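Local coordinates for DNA polymerase III subunit beta (Helicobacter pylori 26695, PDB 4S3I), which acts as the bacterial sliding clamp, tethering DNA polymerases and other proteins to DNA and so conferring processivity, at residues Lys141-Val146 against Leu170-Thr175; Ser181-Glu186 against Leu363-Ser368; Asn332-Thr337 against Phe350-Ser355. All blocks are in the same frame, centred on the assembly; numbering follows the deposited sequence.

Interaction 1. Residues Lys141-Val146 against Leu170-Thr175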
ATOM      1  N   LYS A 141       8.051  19.091   7.896  1.00 26.02           N
ATOM      2  CA  LYS A 141       7.785  17.654   7.994  1.00 25.68           C
ATOM      3  C   LYS A 141       7.548  17.241   9.449  1.00 31.51           C
ATOM      4  O   LYS A 141       6.759  16.335   9.736  1.00 26.97           O
ATOM      5  CB  LYS A 141       8.946  16.857   7.394  1.00 25.53           C
ATOM      6  CG  LYS A 141       8.674  15.369   7.261  1.00 50.98           C
ATOM      7  CD  LYS A 141       9.974  14.570   7.154  1.00 57.69           C
ATOM      8  CE  LYS A 141       9.687  13.073   7.031  1.00 62.37           C
ATOM      9  NZ  LYS A 141      10.867  12.214   7.361  1.00 67.47           N
ATOM     10  N   LYS A 142       8.216  17.918  10.375  1.00 29.06           N
ATOM     11  CA  LYS A 142       8.133  17.522  11.778  1.00 29.25           C
ATOM     12  C   LYS A 142       6.832  17.987  12.406  1.00 29.72           C
ATOM     13  O   LYS A 142       6.300  17.355  13.315  1.00 27.80           O
ATOM     14  CB  LYS A 142       9.349  18.047  12.552  1.00 25.62           C
ATOM     15  CG  LYS A 142      10.591  17.204  12.346  1.00 25.45           C
ATOM     16  CD  LYS A 142      11.840  17.840  12.984  1.00 27.99           C
ATOM     17  CE  LYS A 142      13.056  16.910  12.869  1.00 25.59           C
ATOM     18  NZ  LYS A 142      14.310  17.647  13.214  1.00 25.92           N
ATOM     19  N   ILE A 143       6.300  19.080  11.891  1.00 26.07           N
ATOM     20  CA  ILE A 143       5.128  19.705  12.499  1.00 26.43           C
ATOM     21  C   ILE A 143       3.828  19.256  11.837  1.00 32.16           C
ATOM     22  O   ILE A 143       2.768  19.225  12.468  1.00 29.82           O
ATOM     23  CB  ILE A 143       5.291  21.242  12.458  1.00 26.90           C
ATOM     24  CG1 ILE A 143       6.452  21.647  13.367  1.00 26.89           C
ATOM     25  CG2 ILE A 143       4.018  21.988  12.854  1.00 27.42           C
ATOM     26  CD1 ILE A 143       6.703  23.150  13.425  1.00 27.44           C
ATOM     27  N   ALA A 144       3.923  18.887  10.562  1.00 34.89           N
ATOM     28  CA  ALA A 144       2.750  18.468   9.775  1.00 34.52           C
ATOM     29  C   ALA A 144       1.761  17.533  10.496  1.00 37.12           C
ATOM     30  O   ALA A 144       0.545  17.740  10.397  1.00 33.69           O
ATOM     31  CB  ALA A 144       3.184  17.853   8.441  1.00 32.15           C
ATOM     32  N   PRO A 145       2.267  16.499  11.212  1.00 26.22           N
ATOM     33  CA  PRO A 145       1.305  15.552  11.793  1.00 26.81           C
ATOM     34  C   PRO A 145       0.338  16.151  12.805  1.00 27.87           C
ATOM     35  O   PRO A 145      -0.691  15.537  13.065  1.00 31.00           O
ATOM     36  CB  PRO A 145       2.202  14.532  12.496  1.00 31.41           C
ATOM     37  CG  PRO A 145       3.488  14.579  11.756  1.00 31.53           C
ATOM     38  CD  PRO A 145       3.656  16.009  11.344  1.00 25.81           C
ATOM     39  N   VAL A 146       0.650  17.301  13.389  1.00 28.21           N
ATOM     40  CA  VAL A 146      -0.252  17.849  14.400  1.00 28.98           C
ATOM     41  C   VAL A 146      -1.373  18.657  13.763  1.00 33.59           C
ATOM     42  O   VAL A 146      -2.375  18.958  14.412  1.00 38.18           O
ATOM     43  CB  VAL A 146       0.484  18.690  15.462  1.00 32.10           C
ATOM     44  CG1 VAL A 146       1.733  17.941  15.965  1.00 26.90           C
ATOM     45  CG2 VAL A 146       0.866  20.047  14.900  1.00 35.99           C
ATOM     46  N   LEU A 170      12.592  33.115  12.086  1.00 33.13           N
ATOM     47  CA  LEU A 170      11.347  32.632  11.525  1.00 33.94           C
ATOM     48  C   LEU A 170      10.819  31.566  12.470  1.00 33.88           C
ATOM     49  O   LEU A 170      11.509  30.578  12.759  1.00 31.12           O
ATOM     50  CB  LEU A 170      11.591  32.032  10.142  1.00 32.09           C
ATOM     51  CG  LEU A 170      10.459  31.198   9.537  1.00 36.38           C
ATOM     52  CD1 LEU A 170       9.204  32.051   9.361  1.00 33.38           C
ATOM     53  CD2 LEU A 170      10.904  30.618   8.205  1.00 33.66           C
ATOM     54  N   SER A 171       9.607  31.772  12.976  1.00 31.89           N
ATOM     55  CA  SER A 171       8.977  30.766  13.823  1.00 31.27           C
ATOM     56  C   SER A 171       7.970  29.974  13.006  1.00 32.71           C
ATOM     57  O   SER A 171       7.228  30.538  12.191  1.00 34.86           O
ATOM     58  CB  SER A 171       8.294  31.409  15.029  1.00 42.34           C
ATOM     59  OG  SER A 171       9.206  32.200  15.760  1.00 42.72           O
ATOM     60  N   VAL A 172       7.951  28.668  13.237  1.00 30.03           N
ATOM     61  CA  VAL A 172       7.079  27.755  12.511  1.00 29.58           C
ATOM     62  C   VAL A 172       6.269  27.007  13.551  1.00 29.31           C
ATOM     63  O   VAL A 172       6.834  26.421  14.479  1.00 28.96           O
ATOM     64  CB  VAL A 172       7.892  26.799  11.625  1.00 28.98           C
ATOM     65  CG1 VAL A 172       6.981  25.911  10.830  1.00 28.61           C
ATOM     66  CG2 VAL A 172       8.808  27.581  10.678  1.00 29.34           C
ATOM     67  N   VAL A 173       4.941  27.065  13.424  1.00 29.57           N
ATOM     68  CA  VAL A 173       4.023  26.559  14.455  1.00 29.54           C
ATOM     69  C   VAL A 173       2.843  25.818  13.843  1.00 34.57           C
ATOM     70  O   VAL A 173       2.234  26.295  12.873  1.00 29.79           O
ATOM     71  CB  VAL A 173       3.438  27.710  15.304  1.00 30.37           C
ATOM     72  CG1 VAL A 173       2.660  27.164  16.488  1.00 30.38           C
ATOM     73  CG2 VAL A 173       4.536  28.654  15.789  1.00 33.19           C
ATOM     74  N   GLY A 174       2.518  24.656  14.406  1.00 29.06           N
ATOM     75  CA  GLY A 174       1.284  23.970  14.062  1.00 29.04           C
ATOM     76  C   GLY A 174       0.557  23.613  15.348  1.00 31.93           C
ATOM     77  O   GLY A 174       1.200  23.341  16.365  1.00 28.96           O
ATOM     78  N   THR A 175      -0.771  23.625  15.331  1.00 30.22           N
ATOM     79  CA  THR A 175      -1.517  23.121  16.486  1.00 36.97           C
ATOM     80  C   THR A 175      -2.888  22.592  16.094  1.00 40.81           C
ATOM     81  O   THR A 175      -3.447  23.010  15.072  1.00 41.09           O
ATOM     82  CB  THR A 175      -1.677  24.196  17.580  1.00 43.49           C
ATOM     83  OG1 THR A 175      -2.567  23.723  18.599  1.00 43.81           O
ATOM     84  CG2 THR A 175      -2.240  25.472  16.996  1.00 41.43           C
TER
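Ile-143 and Gly-174 bring the two backbones within 6.0 Å (CA to CA), and Val-146 and Thr-175 within 5.8 Å. Lys-141 to Ile-143 belong to helix 135-143, and a 3-10 turn takes in 144-146, where Val-146 N donates to Ile-143 O. Leu-170 to Thr-175 run as an extended strand. No hydrogen bond spans the two segments; the contact is made by side-chain carbons lying on a strand face. Ile-143 provides most of it through two separate methyls. Its CG2, set anti to the backbone N (chi1 of CG1 -66°), rests against the strand backbone with Gly-174 N at 3.4 Å. The other branch reaches further back along the strand, where extension of the chain (chi2 -179°) carries CD1 to 3.8 Å from Val-172 CG1 and to 3.4 Å from Val-172 O. Val-146 contributes one methyl, CG2, which lies over the peptide that follows, 3.6 Å from Gly-174 C. Both CG2 methyls thus lie directly on the backbone of Gly-174, which has no side chain. Ile-159 of strand 158-164 and Ile-367 also touch Ile-143, while Arg-179 and Ser-181 touch Val-146, and all the touching residues are buried. Val-173 and Thr-175 direct their side chains to the other face, where Thr-175 OG1 bonds to Arg-179 O. A helix end packed through aliphatic branches onto an antiparallel sheet is the helix-on-sheet architecture of the DNA clamp fold, here in the central domain.

Interaction 2. Residues Ser181-Glu186 against Leu363-Ser368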
ATOM      1  N   SER A 181       3.049  22.263  18.257  1.00 28.09           N
ATOM      2  CA  SER A 181       4.457  22.034  17.966  1.00 27.61           C
ATOM      3  C   SER A 181       5.002  23.287  17.332  1.00 34.92           C
ATOM      4  O   SER A 181       4.332  23.926  16.502  1.00 28.32           O
ATOM      5  CB  SER A 181       4.657  20.842  17.034  1.00 27.07           C
ATOM      6  OG  SER A 181       4.359  19.637  17.701  1.00 31.84           O
ATOM      7  N   TYR A 182       6.217  23.647  17.726  1.00 27.91           N
ATOM      8  CA  TYR A 182       6.811  24.886  17.251  1.00 28.35           C
ATOM      9  C   TYR A 182       8.309  24.763  17.106  1.00 35.23           C
ATOM     10  O   TYR A 182       8.933  23.856  17.669  1.00 27.68           O
ATOM     11  CB  TYR A 182       6.481  26.042  18.196  1.00 29.03           C
ATOM     12  CG  TYR A 182       7.096  25.894  19.574  1.00 36.51           C
ATOM     13  CD1 TYR A 182       6.409  25.242  20.590  1.00 38.30           C
ATOM     14  CD2 TYR A 182       8.357  26.415  19.862  1.00 39.97           C
ATOM     15  CE1 TYR A 182       6.955  25.102  21.853  1.00 38.86           C
ATOM     16  CE2 TYR A 182       8.913  26.278  21.120  1.00 43.30           C
ATOM     17  CZ  TYR A 182       8.205  25.618  22.110  1.00 43.98           C
ATOM     18  OH  TYR A 182       8.740  25.477  23.369  1.00 50.19           O
ATOM     19  N   THR A 183       8.887  25.687  16.351  1.00 28.47           N
ATOM     20  CA  THR A 183      10.327  25.803  16.302  1.00 28.47           C
ATOM     21  C   THR A 183      10.656  27.236  15.994  1.00 29.20           C
ATOM     22  O   THR A 183       9.856  27.965  15.382  1.00 29.59           O
ATOM     23  CB  THR A 183      10.964  24.870  15.266  1.00 28.01           C
ATOM     24  OG1 THR A 183      12.392  24.905  15.399  1.00 29.29           O
ATOM     25  CG2 THR A 183      10.579  25.283  13.844  1.00 28.17           C
ATOM     26  N   GLN A 184      11.825  27.655  16.443  1.00 29.47           N
ATOM     27  CA  GLN A 184      12.286  28.990  16.145  1.00 35.69           C
ATOM     28  C   GLN A 184      13.580  28.848  15.353  1.00 37.71           C
ATOM     29  O   GLN A 184      14.549  28.242  15.828  1.00 35.19           O
ATOM     30  CB  GLN A 184      12.473  29.795  17.436  1.00 44.14           C
ATOM     31  CG  GLN A 184      12.463  31.306  17.226  1.00 62.14           C
ATOM     32  CD  GLN A 184      12.014  32.070  18.465  1.00 73.54           C
ATOM     33  OE1 GLN A 184      10.816  32.202  18.729  1.00 76.15           O
ATOM     34  NE2 GLN A 184      12.977  32.574  19.232  1.00 75.59           N
ATOM     35  N   LEU A 185      13.582  29.370  14.129  1.00 31.73           N
ATOM     36  CA  LEU A 185      14.759  29.295  13.271  1.00 30.68           C
ATOM     37  C   LEU A 185      15.487  30.634  13.301  1.00 38.18           C
ATOM     38  O   LEU A 185      14.982  31.644  12.801  1.00 36.87           O
ATOM     39  CB  LEU A 185      14.359  28.945  11.840  1.00 32.65           C
ATOM     40  CG  LEU A 185      13.483  27.693  11.737  1.00 38.20           C
ATOM     41  CD1 LEU A 185      12.816  27.610  10.371  1.00 34.78           C
ATOM     42  CD2 LEU A 185      14.321  26.469  11.986  1.00 33.87           C
ATOM     43  N   GLU A 186      16.679  30.647  13.881  1.00 36.54           N
ATOM     44  CA  GLU A 186      17.402  31.899  14.033  1.00 43.88           C
ATOM     45  C   GLU A 186      18.437  32.090  12.936  1.00 41.17           C
ATOM     46  O   GLU A 186      18.732  31.158  12.176  1.00 37.66           O
ATOM     47  CB  GLU A 186      18.039  31.979  15.421  1.00 53.40           C
ATOM     48  CG  GLU A 186      17.015  31.981  16.548  1.00 66.16           C
ATOM     49  CD  GLU A 186      17.592  32.460  17.864  1.00 82.67           C
ATOM     50  OE1 GLU A 186      16.869  33.150  18.618  1.00 88.20           O
ATOM     51  OE2 GLU A 186      18.768  32.144  18.143  1.00 88.59           O
ATOM     52  N   LEU A 363      21.613  22.943  10.127  1.00 66.18           N
ATOM     53  CA  LEU A 363      20.959  22.216   9.043  1.00 58.62           C
ATOM     54  C   LEU A 363      19.530  21.793   9.349  1.00 53.53           C
ATOM     55  O   LEU A 363      18.734  21.534   8.440  1.00 54.02           O
ATOM     56  CB  LEU A 363      21.795  20.987   8.715  1.00 60.13           C
ATOM     57  CG  LEU A 363      23.212  21.387   8.323  1.00 65.50           C
ATOM     58  CD1 LEU A 363      24.248  20.363   8.769  1.00 69.62           C
ATOM     59  CD2 LEU A 363      23.274  21.618   6.827  1.00 68.74           C
ATOM     60  N   ASN A 364      19.210  21.753  10.635  1.00 47.12           N
ATOM     61  CA  ASN A 364      18.011  21.085  11.125  1.00 45.71           C
ATOM     62  C   ASN A 364      17.137  22.006  11.966  1.00 37.68           C
ATOM     63  O   ASN A 364      17.618  22.962  12.572  1.00 40.29           O
ATOM     64  CB  ASN A 364      18.443  19.901  11.983  1.00 54.87           C
ATOM     65  CG  ASN A 364      19.520  20.296  13.000  1.00 73.37           C
ATOM     66  OD1 ASN A 364      20.639  20.674  12.622  1.00 74.83           O
ATOM     67  ND2 ASN A 364      19.184  20.222  14.291  1.00 74.29           N
ATOM     68  N   ALA A 365      15.846  21.707  12.015  1.00 30.87           N
ATOM     69  CA  ALA A 365      14.957  22.416  12.920  1.00 28.37           C
ATOM     70  C   ALA A 365      14.841  21.586  14.196  1.00 28.21           C
ATOM     71  O   ALA A 365      14.791  20.357  14.121  1.00 28.57           O
ATOM     72  CB  ALA A 365      13.599  22.586  12.291  1.00 27.83           C
ATOM     73  N   LYS A 366      14.761  22.238  15.355  1.00 27.29           N
ATOM     74  CA  LYS A 366      14.449  21.513  16.590  1.00 26.97           C
ATOM     75  C   LYS A 366      13.045  21.848  17.053  1.00 26.92           C
ATOM     76  O   LYS A 366      12.755  22.976  17.448  1.00 28.83           O
ATOM     77  CB  LYS A 366      15.468  21.811  17.688  1.00 27.25           C
ATOM     78  CG  LYS A 366      16.909  21.576  17.264  1.00 27.47           C
ATOM     79  CD  LYS A 366      17.837  21.655  18.462  1.00 27.73           C
ATOM     80  CE  LYS A 366      19.294  21.553  18.040  1.00 28.12           C
ATOM     81  NZ  LYS A 366      20.168  21.772  19.237  1.00 29.23           N
ATOM     82  N   ILE A 367      12.178  20.848  16.993  1.00 26.51           N
ATOM     83  CA  ILE A 367      10.760  21.020  17.267  1.00 26.52           C
ATOM     84  C   ILE A 367      10.489  20.637  18.721  1.00 28.38           C
ATOM     85  O   ILE A 367      11.035  19.649  19.215  1.00 26.15           O
ATOM     86  CB  ILE A 367       9.899  20.120  16.328  1.00 28.47           C
ATOM     87  CG1 ILE A 367       9.627  20.816  14.987  1.00 28.76           C
ATOM     88  CG2 ILE A 367       8.551  19.796  16.960  1.00 26.18           C
ATOM     89  CD1 ILE A 367      10.843  21.341  14.271  1.00 26.58           C
ATOM     90  N   SER A 368       9.659  21.427  19.396  1.00 26.91           N
ATOM     91  CA  SER A 368       9.215  21.132  20.750  1.00 26.77           C
ATOM     92  C   SER A 368       7.721  20.943  20.657  1.00 31.14           C
ATOM     93  O   SER A 368       7.069  21.617  19.853  1.00 27.11           O
ATOM     94  CB  SER A 368       9.528  22.316  21.686  1.00 27.26           C
ATOM     95  OG  SER A 368      10.917  22.565  21.738  1.00 29.40           O
TER
HETATM   96  O   HOH W   1      15.265  24.997  15.563  1.00 33.02           O
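The junction between the central and C-terminal domains of the clamp is closed here by an antiparallel strand pairing: strand 179-185 meets the chain entering strand 368-371, and residues 181-185 and 365-368 run 143° apart. Tyr-182 and Ser-368 form a hydrogen-bonded pair, with Tyr-182 N to Ser-368 O and Ser-368 N to Tyr-182 O both 3.1 Å and N-H...O angles of 158° and 166°. On one face of the sheet, Ser-368 CB sits over the Tyr-182 ring, 4.0 Å from its centroid, a CH-pi contact; Ser-368 OG is held by Gln-353. The first torsion of Tyr-182 sets CG between its backbone N and carbonyl carbon, which places the ring over its partner across the strands. Beyond this pair a side chain takes over the bonding: Thr-183 OG1 donates to Lys-366 O at 2.8 Å, reaching the oxygen from above the carbonyl plane. Water 1 donates to the same OG1 and accepts from Lys-366 N at 2.8 Å. Thr-183 CB also meets Ile-367 CD1 at 3.7 Å, and Leu-185 CD2 packs on Ala-365 CB. The threonine hydroxyl thus both donates and accepts, and together with the water it satisfies backbone groups of Lys-366 where direct strand-to-strand bonding has given way.

Interaction 3. Residues Asn332-Thr337 against Phe350-Ser355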
ATOM      1  N   ASN A 332       8.796  11.282  17.591  1.00 24.76           N
ATOM      2  CA  ASN A 332       9.179  11.165  16.176  1.00 26.47           C
ATOM      3  C   ASN A 332       9.768  12.464  15.614  1.00 24.77           C
ATOM      4  O   ASN A 332      10.613  12.450  14.723  1.00 27.01           O
ATOM      5  CB  ASN A 332       7.975  10.732  15.318  1.00 32.81           C
ATOM      6  CG  ASN A 332       7.471   9.346  15.659  1.00 39.82           C
ATOM      7  OD1 ASN A 332       8.197   8.528  16.231  1.00 38.12           O
ATOM      8  ND2 ASN A 332       6.212   9.067  15.296  1.00 36.62           N
ATOM      9  N   ALA A 333       9.315  13.595  16.138  1.00 24.87           N
ATOM     10  CA  ALA A 333       9.762  14.901  15.647  1.00 25.02           C
ATOM     11  C   ALA A 333      11.141  15.314  16.168  1.00 27.66           C
ATOM     12  O   ALA A 333      11.654  16.373  15.797  1.00 28.48           O
ATOM     13  CB  ALA A 333       8.749  15.956  15.999  1.00 25.21           C
ATOM     14  N   LEU A 334      11.739  14.494  17.032  1.00 25.03           N
ATOM     15  CA  LEU A 334      13.026  14.819  17.668  1.00 25.18           C
ATOM     16  C   LEU A 334      14.204  14.158  16.989  1.00 25.25           C
ATOM     17  O   LEU A 334      14.135  12.982  16.631  1.00 26.95           O
ATOM     18  CB  LEU A 334      13.015  14.354  19.125  1.00 25.14           C
ATOM     19  CG  LEU A 334      11.854  14.883  19.945  1.00 25.15           C
ATOM     20  CD1 LEU A 334      11.989  14.353  21.367  1.00 25.13           C
ATOM     21  CD2 LEU A 334      11.871  16.412  19.930  1.00 25.40           C
ATOM     22  N   GLY A 335      15.309  14.886  16.851  1.00 25.54           N
ATOM     23  CA  GLY A 335      16.494  14.336  16.204  1.00 28.57           C
ATOM     24  C   GLY A 335      17.572  13.779  17.132  1.00 31.10           C
ATOM     25  O   GLY A 335      18.621  13.341  16.667  1.00 29.92           O
ATOM     26  N   THR A 336      17.329  13.782  18.437  1.00 27.67           N
ATOM     27  CA  THR A 336      18.362  13.367  19.405  1.00 26.09           C
ATOM     28  C   THR A 336      18.000  12.016  19.996  1.00 27.54           C
ATOM     29  O   THR A 336      16.848  11.635  19.961  1.00 25.58           O
ATOM     30  CB  THR A 336      18.466  14.373  20.551  1.00 26.21           C
ATOM     31  OG1 THR A 336      17.145  14.655  21.038  1.00 25.89           O
ATOM     32  CG2 THR A 336      19.112  15.679  20.069  1.00 26.58           C
ATOM     33  N   THR A 337      18.977  11.316  20.579  1.00 26.16           N
ATOM     34  CA  THR A 337      18.733   9.982  21.145  1.00 26.08           C
ATOM     35  C   THR A 337      18.011  10.058  22.479  1.00 25.87           C
ATOM     36  O   THR A 337      17.441   9.077  22.944  1.00 25.76           O
ATOM     37  CB  THR A 337      20.035   9.224  21.341  1.00 26.54           C
ATOM     38  OG1 THR A 337      20.761   9.836  22.412  1.00 26.76           O
ATOM     39  CG2 THR A 337      20.877   9.273  20.055  1.00 26.88           C
ATOM     40  N   PHE A 350       2.320  19.669  29.362  1.00 28.88           N
ATOM     41  CA  PHE A 350       3.736  19.365  29.481  1.00 28.31           C
ATOM     42  C   PHE A 350       4.424  19.442  28.132  1.00 27.90           C
ATOM     43  O   PHE A 350       3.773  19.399  27.087  1.00 27.91           O
ATOM     44  CB  PHE A 350       3.950  17.982  30.097  1.00 35.22           C
ATOM     45  CG  PHE A 350       3.346  16.854  29.301  1.00 33.50           C
ATOM     46  CD1 PHE A 350       4.100  16.158  28.357  1.00 27.13           C
ATOM     47  CD2 PHE A 350       2.031  16.476  29.513  1.00 32.45           C
ATOM     48  CE1 PHE A 350       3.537  15.090  27.637  1.00 26.98           C
ATOM     49  CE2 PHE A 350       1.460  15.421  28.801  1.00 32.69           C
ATOM     50  CZ  PHE A 350       2.216  14.730  27.862  1.00 28.93           C
ATOM     51  N   LEU A 351       5.748  19.520  28.161  1.00 27.58           N
ATOM     52  CA  LEU A 351       6.519  19.812  26.968  1.00 29.52           C
ATOM     53  C   LEU A 351       7.451  18.659  26.658  1.00 33.30           C
ATOM     54  O   LEU A 351       8.038  18.066  27.568  1.00 29.41           O
ATOM     55  CB  LEU A 351       7.337  21.099  27.181  1.00 31.91           C
ATOM     56  CG  LEU A 351       8.013  21.728  25.954  1.00 34.73           C
ATOM     57  CD1 LEU A 351       6.973  22.433  25.096  1.00 29.94           C
ATOM     58  CD2 LEU A 351       9.139  22.685  26.332  1.00 39.33           C
ATOM     59  N   ILE A 352       7.590  18.339  25.374  1.00 26.49           N
ATOM     60  CA  ILE A 352       8.589  17.369  24.925  1.00 26.06           C
ATOM     61  C   ILE A 352       9.516  18.062  23.949  1.00 31.45           C
ATOM     62  O   ILE A 352       9.052  18.714  23.018  1.00 28.01           O
ATOM     63  CB  ILE A 352       7.914  16.136  24.260  1.00 25.80           C
ATOM     64  CG1 ILE A 352       7.213  15.286  25.324  1.00 30.06           C
ATOM     65  CG2 ILE A 352       8.935  15.277  23.504  1.00 25.47           C
ATOM     66  CD1 ILE A 352       6.330  14.191  24.758  1.00 29.63           C
ATOM     67  N   GLN A 353      10.824  17.950  24.162  1.00 25.99           N
ATOM     68  CA  GLN A 353      11.769  18.585  23.252  1.00 29.67           C
ATOM     69  C   GLN A 353      13.088  17.833  23.228  1.00 29.95           C
ATOM     70  O   GLN A 353      13.304  16.930  24.047  1.00 26.52           O
ATOM     71  CB  GLN A 353      11.970  20.068  23.609  1.00 33.44           C
ATOM     72  CG  GLN A 353      12.717  20.313  24.898  1.00 38.18           C
ATOM     73  CD  GLN A 353      12.712  21.785  25.317  1.00 41.07           C
ATOM     74  OE1 GLN A 353      13.261  22.135  26.359  1.00 34.69           O
ATOM     75  NE2 GLN A 353      12.089  22.645  24.508  1.00 36.15           N
ATOM     76  N   GLU A 354      13.957  18.183  22.284  1.00 26.06           N
ATOM     77  CA  GLU A 354      15.227  17.501  22.164  1.00 26.05           C
ATOM     78  C   GLU A 354      16.059  17.766  23.408  1.00 31.14           C
ATOM     79  O   GLU A 354      15.872  18.771  24.103  1.00 26.56           O
ATOM     80  CB  GLU A 354      16.011  17.975  20.923  1.00 26.26           C
ATOM     81  CG  GLU A 354      15.338  17.698  19.587  1.00 26.05           C
ATOM     82  CD  GLU A 354      16.270  17.883  18.389  1.00 31.08           C
ATOM     83  OE1 GLU A 354      17.423  18.335  18.572  1.00 27.32           O
ATOM     84  OE2 GLU A 354      15.856  17.556  17.255  1.00 27.95           O
ATOM     85  N   SER A 355      16.988  16.864  23.679  1.00 26.49           N
ATOM     86  CA  SER A 355      18.030  17.138  24.644  1.00 31.21           C
ATOM     87  C   SER A 355      18.868  18.246  24.006  1.00 30.35           C
ATOM     88  O   SER A 355      19.044  18.257  22.774  1.00 27.10           O
ATOM     89  CB  SER A 355      18.861  15.868  24.863  1.00 26.61           C
ATOM     90  OG  SER A 355      19.858  16.059  25.842  1.00 38.22           O
TER
HETATM   91  O   HOH W   2      13.372  18.182  16.145  1.00 21.03           O
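This is a loop-to-strand contact, partly buried, in which the connection leaving helix 324-332 folds over the end of strand 350-354 in the C-terminal domain. The backbones are nearest at Leu-334 and Glu-354, with CA atoms 5.7 Å apart. Leu-334 enters with both methyls: CD1 meets Ile-352 CG2 at 3.8 Å, the two side chains crossing at about a right angle, while CD2 lies 3.6 Å from Glu-354 N and also touches Glu-354 CG. The leucine and glutamate side chains run past each other in opposite directions, so the aliphatic part of the acid covers the leucine while its carboxylate continues to the loop backbone. There Glu-354 OE2 accepts a hydrogen bond from Gly-335 N at 2.8 Å, with an N-H...O angle of 156°; the donor stands well out of the carboxylate plane. An extended chain beyond CG (chi2 -167°) delivers the group to that amide. The bond ties this helix-to-strand connection of the C-terminal clamp domain to strand 350-354: helix 324-332 packs on the sheet, with Phe-327, Ala-330 and Leu-331 against Ile-352, and the loop then leads into strand 338-343, the direct neighbour of 350-354. Water 2 lies 2.8 Å from Glu-354 OE2 and is also close to Ala-333 O. The methyl of Thr-336 packs beside the other carboxylate oxygen, CG2 to Glu-354 OE1 3.5 Å, and its hydroxyl is bonded to Gln-338 O. The aliphatic part of Lys-366 also lies against Glu-354, its NZ being bonded to Lys-359 O. From the same loop, the carbonyl oxygens of Leu-334 and Thr-336 both accept hydrogen bonds from Lys-263 NZ.

Overall arrangement
From the N terminus, interaction 1 comes first: it closes a short loop from the end of helix 135-143 to strand 169-175, wholly within the central domain. Strand 179-185 follows and opens interaction 2, which closes only after 176 intervening residues, when 363-368 returns from the C-terminal domain. Interaction 3 opens and closes within that long excursion, joining 332-337 to 350-355. Interactions 1 and 2 meet through neighbouring strands, with Gly-174 O 2.9 Å from Ser-181 N; interactions 2 and 3 meet at Ser-368 OG and Gln-353 NE2, 3.0 Å apart. All three reach one antiparallel sheet spanning both domains, with interaction 2 at the seam.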